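Local coordinates for protein packaging enzyme P4 (Pseudomonas phage phi13, PDB 4BLP) that probably hydrolyses NTP as a hexameric RecA-like helicase motor that drives RNA into the viral capsid during packaging, at residues D[170-175]-D[210-215]; D[146-151]-D[253-258]. All coordinates share one frame; numbering follows the deposited sequence.

In the fold
Interactions 1 and 2 belong to one sheet, the core of a RecA-like P-loop NTPase domain. Its strands 170-173, 210-213, 252-257 and 147-152 run parallel and side by side in that order. Interaction 1 pairs the first two and interaction 2 the last two. Their centres lie about 10 Å apart. The two inner strands join them: Ile212 N is 2.8 Å from Val254 O and Phe215 N is 2.9 Å from Ala256 O, both probable hydrogen bonds. Phe215 CZ also packs on Ala255 CB at 3.7 Å. Both contacts reach the probable Walker A loop that follows strand 147-152, interaction 1 through Asp213 and interaction 2 through Val151.

Interaction 1: D[170-175]-D[210-215]; sequences VTIRWG and VVIDSF
Two parallel strands of the RecA-like core, 170-173 and 210-213, pair here, and Asp213 ends the second one beside the probable P-loop. Its OD2 has a weak hydrogen bond to Ser160 OG of that loop. This place is consistent with the Walker B aspartate of this fold. Ile172 uses both backbone N and O toward the second strand: N donates to Val211 O (2.8 Å) and O accepts from Asp213 N (2.8 Å). Trp174 N reaches Asp213 O from above the carbonyl plane. Past its cis peptide bond, Ser214 N donates to Trp174 O at 3.2 Å.

Arg173 and Asp213 lie side by side in a salt bridge, NH1 to OD2 at 2.9 Å. The arginine chain bends at chi2 and chi3 (-88° and -68°), which folds its end toward the aspartate. NH1 comes from above the carboxylate plane, while OD2 stays near the guanidinium plane. Arg173 has a second carboxylate partner: its NE forms a salt bridge with Asp182 OD1. On the other face, Ile172 CD1 sits 3.6 Å from Val210 CG2 and 4.1 Å from Ile212 CG1. Farther along, the Trp174 ring brings its edge, CZ3, to Phe215 CD1 at 4.3 Å.

Helix 193-205 packs on the Val170 and Ile172 face, and its Met196 touches both Trp174 and Phe215. Helix 181-184 lies against Thr171 and Arg173 through Phe181. Strand 252-257 adjoins strand 210-213 along its other edge.

Interaction 2: D[146-151]-D[253-258]; sequences SGLHVV and LVAAIN
Strands 147-151 and 253-257 meet as parallel neighbours, with Leu148 paired to Leu253 and Val151 to Ala256. Five backbone hydrogen bonds join them. His149 N donates to Leu253 O at 2.8 Å, and His149 O accepts from Ala255 N at 2.9 Å. Val151 repeats the pattern: its N bonds to Ala255 O and its O to Ile257 N, each at 2.8 Å. Gly147 O takes the fifth bond, from Leu253 N.

The side chains add apolar contacts on both faces. On one, Leu148 CD1 lies 4.1 Å from both Leu253 CB and Ala255 CB. Its CG is anti to the backbone N (chi1 175°), and the turn at chi2 (63°) brings CD1 over the second strand. Farther along, Val150 CB meets the CG2 branch of Ile257 at 4.0 Å. On the opposite face, Val151 CG2 touches Val254 CG1 at 4.0 Å, and the two valines meet at a slant. The His149 CB lies beside Val254 CG2, at 4.2 Å.

The next shell holds the His149 ring and covers both faces. His149 NE2 is hydrogen-bonded to Thr281 OG1 on the neighbouring strand 279-284, and ND1 to His144 NE2. Trp139 meets the imidazole edge-to-face. Leu163 of helix 159-164 packs on Val151, Val254 and Ala256. From the other side of the sheet, helix 193-205 touches Leu253 through Leu197, Ala200 and Ala204.

Strand 147-152 leads into the probable Walker A loop, so this pairing ties the start of that loop to the central sheet. The side-chain atoms that touch across the contact are carbons. Its polar part is carried by the backbone and by the outward bonds of His149. Gripped at both nitrogens, the buried imidazole is fixed in rotation and its polar atoms are satisfied.

Interaction 1: D[170-175]-D[210-215]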
ATOM      1  N   VAL D 170     -14.792 -34.678  18.550  1.00 12.28           N
ATOM      2  CA  VAL D 170     -15.589 -33.612  17.954  1.00 12.23           C
ATOM      3  C   VAL D 170     -14.752 -32.886  16.923  1.00 13.24           C
ATOM      4  O   VAL D 170     -13.528 -32.764  17.090  1.00 12.84           O
ATOM      5  CB  VAL D 170     -16.119 -32.656  19.072  1.00 16.45           C
ATOM      6  CG1 VAL D 170     -14.964 -32.000  19.832  1.00 17.08           C
ATOM      7  CG2 VAL D 170     -17.096 -31.595  18.513  1.00 17.03           C
ATOM      8  N   THR D 171     -15.401 -32.430  15.866  1.00 10.25           N
ATOM      9  CA  THR D 171     -14.755 -31.622  14.824  1.00  9.38           C
ATOM     10  C   THR D 171     -15.421 -30.270  14.763  1.00 12.02           C
ATOM     11  O   THR D 171     -16.642 -30.179  14.615  1.00 12.14           O
ATOM     12  CB  THR D 171     -14.826 -32.347  13.458  1.00 13.78           C
ATOM     13  OG1 THR D 171     -14.187 -33.632  13.556  1.00 13.84           O
ATOM     14  CG2 THR D 171     -14.169 -31.527  12.327  1.00 13.79           C
ATOM     15  N   ILE D 172     -14.615 -29.216  14.844  1.00  9.53           N
ATOM     16  CA  ILE D 172     -15.113 -27.856  14.676  1.00  8.39           C
ATOM     17  C   ILE D 172     -15.043 -27.563  13.183  1.00 11.78           C
ATOM     18  O   ILE D 172     -14.004 -27.806  12.566  1.00 13.55           O
ATOM     19  CB  ILE D 172     -14.308 -26.854  15.505  1.00  9.61           C
ATOM     20  CG1 ILE D 172     -14.593 -27.112  16.994  1.00  9.96           C
ATOM     21  CG2 ILE D 172     -14.679 -25.378  15.109  1.00 10.09           C
ATOM     22  CD1 ILE D 172     -13.623 -26.294  17.833  1.00 12.42           C
ATOM     23  N   ARG D 173     -16.146 -27.076  12.611  1.00  9.37           N
ATOM     24  CA  ARG D 173     -16.197 -26.819  11.166  1.00  8.88           C
ATOM     25  C   ARG D 173     -16.201 -25.326  10.931  1.00  9.34           C
ATOM     26  O   ARG D 173     -17.115 -24.630  11.387  1.00  9.04           O
ATOM     27  CB  ARG D 173     -17.446 -27.528  10.576  1.00  8.53           C
ATOM     28  CG  ARG D 173     -17.221 -29.069  10.591  1.00 13.37           C
ATOM     29  CD  ARG D 173     -16.524 -29.554   9.308  1.00 12.75           C
ATOM     30  NE  ARG D 173     -17.466 -29.374   8.205  1.00 12.06           N
ATOM     31  CZ  ARG D 173     -17.129 -29.286   6.920  1.00 21.90           C
ATOM     32  NH1 ARG D 173     -15.859 -29.418   6.543  1.00 18.35           N
ATOM     33  NH2 ARG D 173     -18.053 -29.046   6.006  1.00 17.57           N
ATOM     34  N   TRP D 174     -15.126 -24.824  10.307  1.00  7.75           N
ATOM     35  CA  TRP D 174     -14.931 -23.390  10.095  1.00  7.49           C
ATOM     36  C   TRP D 174     -14.404 -23.088   8.713  1.00  9.67           C
ATOM     37  O   TRP D 174     -13.361 -23.644   8.309  1.00  9.25           O
ATOM     38  CB  TRP D 174     -13.919 -22.858  11.146  1.00  6.85           C
ATOM     39  CG  TRP D 174     -13.698 -21.358  11.083  1.00  7.73           C
ATOM     40  CD1 TRP D 174     -14.650 -20.389  10.890  1.00  9.52           C
ATOM     41  CD2 TRP D 174     -12.437 -20.670  11.206  1.00  8.20           C
ATOM     42  NE1 TRP D 174     -14.052 -19.143  10.846  1.00  9.18           N
ATOM     43  CE2 TRP D 174     -12.696 -19.287  11.034  1.00 10.48           C
ATOM     44  CE3 TRP D 174     -11.097 -21.095  11.399  1.00  9.68           C
ATOM     45  CZ2 TRP D 174     -11.681 -18.311  11.129  1.00  9.76           C
ATOM     46  CZ3 TRP D 174     -10.090 -20.132  11.501  1.00 10.08           C
ATOM     47  CH2 TRP D 174     -10.379 -18.759  11.351  1.00  9.91           C
ATOM     48  N   GLY D 175     -15.101 -22.201   8.009  1.00  9.02           N
ATOM     49  CA  GLY D 175     -14.670 -21.688   6.707  1.00  8.78           C
ATOM     50  C   GLY D 175     -14.607 -22.715   5.590  1.00 10.15           C
ATOM     51  O   GLY D 175     -13.895 -22.525   4.601  1.00  9.85           O
ATOM     52  N   VAL D 210     -10.404 -32.624  20.142  1.00 11.11           N
ATOM     53  CA  VAL D 210     -11.067 -31.734  19.187  1.00 11.24           C
ATOM     54  C   VAL D 210     -10.164 -31.475  17.998  1.00 14.25           C
ATOM     55  O   VAL D 210      -8.966 -31.191  18.146  1.00 14.96           O
ATOM     56  CB  VAL D 210     -11.552 -30.404  19.882  1.00 15.74           C
ATOM     57  CG1 VAL D 210     -10.476 -29.767  20.744  1.00 15.95           C
ATOM     58  CG2 VAL D 210     -12.093 -29.384  18.873  1.00 14.80           C
ATOM     59  N   VAL D 211     -10.757 -31.551  16.813  1.00 10.11           N
ATOM     60  CA  VAL D 211     -10.061 -31.280  15.544  1.00 10.19           C
ATOM     61  C   VAL D 211     -10.757 -30.101  14.907  1.00 12.07           C
ATOM     62  O   VAL D 211     -11.983 -30.032  14.953  1.00 13.52           O
ATOM     63  CB  VAL D 211     -10.125 -32.550  14.646  1.00 16.55           C
ATOM     64  CG1 VAL D 211      -9.859 -32.210  13.174  1.00 19.35           C
ATOM     65  CG2 VAL D 211      -9.190 -33.649  15.190  1.00 16.13           C
ATOM     66  N   ILE D 212      -9.997 -29.202  14.294  1.00  8.43           N
ATOM     67  CA  ILE D 212     -10.565 -28.043  13.598  1.00  7.92           C
ATOM     68  C   ILE D 212     -10.390 -28.218  12.103  1.00 12.51           C
ATOM     69  O   ILE D 212      -9.265 -28.284  11.607  1.00 11.65           O
ATOM     70  CB  ILE D 212      -9.956 -26.706  14.076  1.00 10.94           C
ATOM     71  CG1 ILE D 212     -10.196 -26.563  15.614  1.00 12.27           C
ATOM     72  CG2 ILE D 212     -10.590 -25.528  13.323  1.00 13.31           C
ATOM     73  CD1 ILE D 212      -8.979 -26.082  16.339  1.00 16.29           C
ATOM     74  N   ASP D 213     -11.533 -28.258  11.398  1.00 10.34           N
ATOM     75  CA  ASP D 213     -11.597 -28.363   9.954  1.00  9.31           C
ATOM     76  C   ASP D 213     -12.258 -27.088   9.441  1.00 13.47           C
ATOM     77  O   ASP D 213     -13.481 -27.037   9.381  1.00 12.15           O
ATOM     78  CB  ASP D 213     -12.385 -29.619   9.542  1.00 12.03           C
ATOM     79  CG  ASP D 213     -12.451 -29.818   8.050  1.00 19.24           C
ATOM     80  OD1 ASP D 213     -11.647 -29.180   7.330  1.00 18.09           O
ATOM     81  OD2 ASP D 213     -13.369 -30.534   7.589  1.00 26.26           O
ATOM     82  N   SER D 214     -11.483 -26.022   9.171  1.00  9.84           N
ATOM     83  CA  SER D 214     -10.007 -26.025   9.134  1.00  9.16           C
ATOM     84  C   SER D 214      -9.473 -24.628   9.436  1.00 12.00           C
ATOM     85  O   SER D 214     -10.253 -23.724   9.782  1.00  9.70           O
ATOM     86  CB  SER D 214      -9.559 -26.417   7.714  1.00  9.67           C
ATOM     87  OG  SER D 214      -9.856 -25.361   6.805  1.00 13.53           O
ATOM     88  N   PHE D 215      -8.159 -24.425   9.231  1.00  9.43           N
ATOM     89  CA  PHE D 215      -7.560 -23.104   9.408  1.00  8.89           C
ATOM     90  C   PHE D 215      -7.431 -22.372   8.064  1.00 12.96           C
ATOM     91  O   PHE D 215      -6.666 -21.408   7.963  1.00 10.97           O
ATOM     92  CB  PHE D 215      -6.183 -23.241  10.121  1.00  9.67           C
ATOM     93  CG  PHE D 215      -6.207 -23.275  11.629  1.00 12.11           C
ATOM     94  CD1 PHE D 215      -7.408 -23.358  12.325  1.00 11.50           C
ATOM     95  CD2 PHE D 215      -5.022 -23.186  12.369  1.00 13.94           C
ATOM     96  CE1 PHE D 215      -7.427 -23.392  13.733  1.00 11.85           C
ATOM     97  CE2 PHE D 215      -5.046 -23.181  13.783  1.00 13.67           C
ATOM     98  CZ  PHE D 215      -6.246 -23.297  14.460  1.00 10.65           C
TER

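Interaction 2: D[146-151]-D[253-258]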
ATOM      1  N   SER D 146       1.244 -29.826  25.429  1.00 10.33           N
ATOM      2  CA  SER D 146       0.143 -28.921  25.162  1.00  9.42           C
ATOM      3  C   SER D 146       0.608 -27.926  24.086  1.00 11.26           C
ATOM      4  O   SER D 146       1.794 -27.578  24.019  1.00 11.44           O
ATOM      5  CB  SER D 146      -0.255 -28.175  26.430  1.00 11.65           C
ATOM      6  OG  SER D 146      -0.737 -29.070  27.414  1.00 12.04           O
ATOM      7  N   GLY D 147      -0.329 -27.505  23.262  1.00  9.10           N
ATOM      8  CA  GLY D 147      -0.043 -26.603  22.149  1.00  8.91           C
ATOM      9  C   GLY D 147      -1.005 -26.878  21.017  1.00 11.41           C
ATOM     10  O   GLY D 147      -2.149 -27.277  21.233  1.00 11.44           O
ATOM     11  N   LEU D 148      -0.519 -26.672  19.793  1.00  8.38           N
ATOM     12  CA  LEU D 148      -1.273 -26.875  18.576  1.00  7.98           C
ATOM     13  C   LEU D 148      -0.582 -27.920  17.756  1.00 10.93           C
ATOM     14  O   LEU D 148       0.648 -27.862  17.618  1.00 10.60           O
ATOM     15  CB  LEU D 148      -1.310 -25.514  17.830  1.00  8.25           C
ATOM     16  CG  LEU D 148      -1.942 -25.477  16.441  1.00 12.98           C
ATOM     17  CD1 LEU D 148      -3.466 -25.853  16.504  1.00 12.71           C
ATOM     18  CD2 LEU D 148      -1.774 -24.071  15.813  1.00  9.94           C
ATOM     19  N   HIS D 149      -1.359 -28.870  17.204  1.00  8.74           N
ATOM     20  CA  HIS D 149      -0.844 -29.889  16.274  1.00  8.59           C
ATOM     21  C   HIS D 149      -1.473 -29.587  14.931  1.00 12.57           C
ATOM     22  O   HIS D 149      -2.694 -29.591  14.834  1.00 11.42           O
ATOM     23  CB  HIS D 149      -1.205 -31.324  16.724  1.00  9.09           C
ATOM     24  CG  HIS D 149      -0.569 -32.373  15.864  1.00 11.40           C
ATOM     25  ND1 HIS D 149       0.516 -33.103  16.315  1.00 12.95           N
ATOM     26  CD2 HIS D 149      -0.848 -32.744  14.588  1.00 13.06           C
ATOM     27  CE1 HIS D 149       0.837 -33.924  15.320  1.00 12.62           C
ATOM     28  NE2 HIS D 149       0.058 -33.738  14.255  1.00 12.09           N
ATOM     29  N   VAL D 150      -0.689 -29.320  13.906  1.00  8.58           N
ATOM     30  CA  VAL D 150      -1.320 -29.022  12.621  1.00  8.92           C
ATOM     31  C   VAL D 150      -1.172 -30.201  11.671  1.00 13.90           C
ATOM     32  O   VAL D 150      -0.136 -30.882  11.661  1.00 14.07           O
ATOM     33  CB  VAL D 150      -0.793 -27.709  11.978  1.00 15.17           C
ATOM     34  CG1 VAL D 150      -1.104 -26.506  12.876  1.00 14.83           C
ATOM     35  CG2 VAL D 150       0.695 -27.803  11.695  1.00 15.93           C
ATOM     36  N   VAL D 151      -2.195 -30.421  10.852  1.00 11.31           N
ATOM     37  CA  VAL D 151      -2.221 -31.470   9.837  1.00 11.52           C
ATOM     38  C   VAL D 151      -2.169 -30.740   8.522  1.00 12.77           C
ATOM     39  O   VAL D 151      -3.091 -30.008   8.204  1.00 11.12           O
ATOM     40  CB  VAL D 151      -3.482 -32.372   9.993  1.00 13.93           C
ATOM     41  CG1 VAL D 151      -3.553 -33.431   8.866  1.00 15.54           C
ATOM     42  CG2 VAL D 151      -3.483 -33.026  11.381  1.00 14.80           C
ATOM     43  N   LEU D 253      -4.886 -28.610  20.755  1.00  8.81           N
ATOM     44  CA  LEU D 253      -5.815 -28.442  19.641  1.00  8.95           C
ATOM     45  C   LEU D 253      -5.173 -29.058  18.417  1.00 12.55           C
ATOM     46  O   LEU D 253      -3.950 -28.996  18.274  1.00 12.16           O
ATOM     47  CB  LEU D 253      -6.157 -26.951  19.337  1.00  9.18           C
ATOM     48  CG  LEU D 253      -6.888 -26.200  20.448  1.00 11.66           C
ATOM     49  CD1 LEU D 253      -7.268 -24.783  19.997  1.00 10.52           C
ATOM     50  CD2 LEU D 253      -8.090 -26.970  20.943  1.00 15.94           C
ATOM     51  N   VAL D 254      -5.992 -29.648  17.543  1.00 10.63           N
ATOM     52  CA  VAL D 254      -5.525 -30.253  16.293  1.00  8.86           C
ATOM     53  C   VAL D 254      -6.195 -29.474  15.175  1.00 11.08           C
ATOM     54  O   VAL D 254      -7.404 -29.241  15.264  1.00  9.87           O
ATOM     55  CB  VAL D 254      -5.823 -31.762  16.205  1.00 11.50           C
ATOM     56  CG1 VAL D 254      -5.315 -32.328  14.865  1.00 11.49           C
ATOM     57  CG2 VAL D 254      -5.177 -32.502  17.393  1.00 11.61           C
ATOM     58  N   ALA D 255      -5.448 -29.011  14.170  1.00  9.06           N
ATOM     59  CA  ALA D 255      -6.111 -28.259  13.097  1.00  9.65           C
ATOM     60  C   ALA D 255      -5.574 -28.631  11.733  1.00 14.00           C
ATOM     61  O   ALA D 255      -4.363 -28.763  11.596  1.00 12.77           O
ATOM     62  CB  ALA D 255      -5.910 -26.770  13.325  1.00  9.99           C
ATOM     63  N   ALA D 256      -6.466 -28.745  10.726  1.00 10.34           N
ATOM     64  CA  ALA D 256      -6.055 -28.954   9.330  1.00 11.25           C
ATOM     65  C   ALA D 256      -5.648 -27.613   8.727  1.00 14.01           C
ATOM     66  O   ALA D 256      -6.319 -26.594   8.954  1.00 10.26           O
ATOM     67  CB  ALA D 256      -7.201 -29.568   8.515  1.00 11.96           C
ATOM     68  N   ILE D 257      -4.570 -27.596   7.944  1.00  9.30           N
ATOM     69  CA  ILE D 257      -4.179 -26.368   7.281  1.00 10.52           C
ATOM     70  C   ILE D 257      -3.539 -26.667   5.932  1.00 14.94           C
ATOM     71  O   ILE D 257      -2.821 -27.659   5.792  1.00 12.67           O
ATOM     72  CB  ILE D 257      -3.239 -25.524   8.210  1.00 15.08           C
ATOM     73  CG1 ILE D 257      -3.096 -24.082   7.720  1.00 15.24           C
ATOM     74  CG2 ILE D 257      -1.858 -26.198   8.431  1.00 17.82           C
ATOM     75  CD1 ILE D 257      -2.451 -23.145   8.805  1.00 18.11           C
ATOM     76  N   ASN D 258      -3.826 -25.826   4.942  1.00 12.44           N
ATOM     77  CA  ASN D 258      -3.207 -25.923   3.608  1.00 14.27           C
ATOM     78  C   ASN D 258      -2.573 -24.558   3.344  1.00 16.88           C
ATOM     79  O   ASN D 258      -3.310 -23.644   2.996  1.00 14.19           O
ATOM     80  CB  ASN D 258      -4.217 -26.326   2.535  1.00 13.45           C
ATOM     81  CG  ASN D 258      -3.640 -26.211   1.131  1.00 19.49           C
ATOM     82  OD1 ASN D 258      -2.431 -26.011   0.931  1.00 20.10           O
ATOM     83  ND2 ASN D 258      -4.488 -26.373   0.117  1.00 20.80           N
TER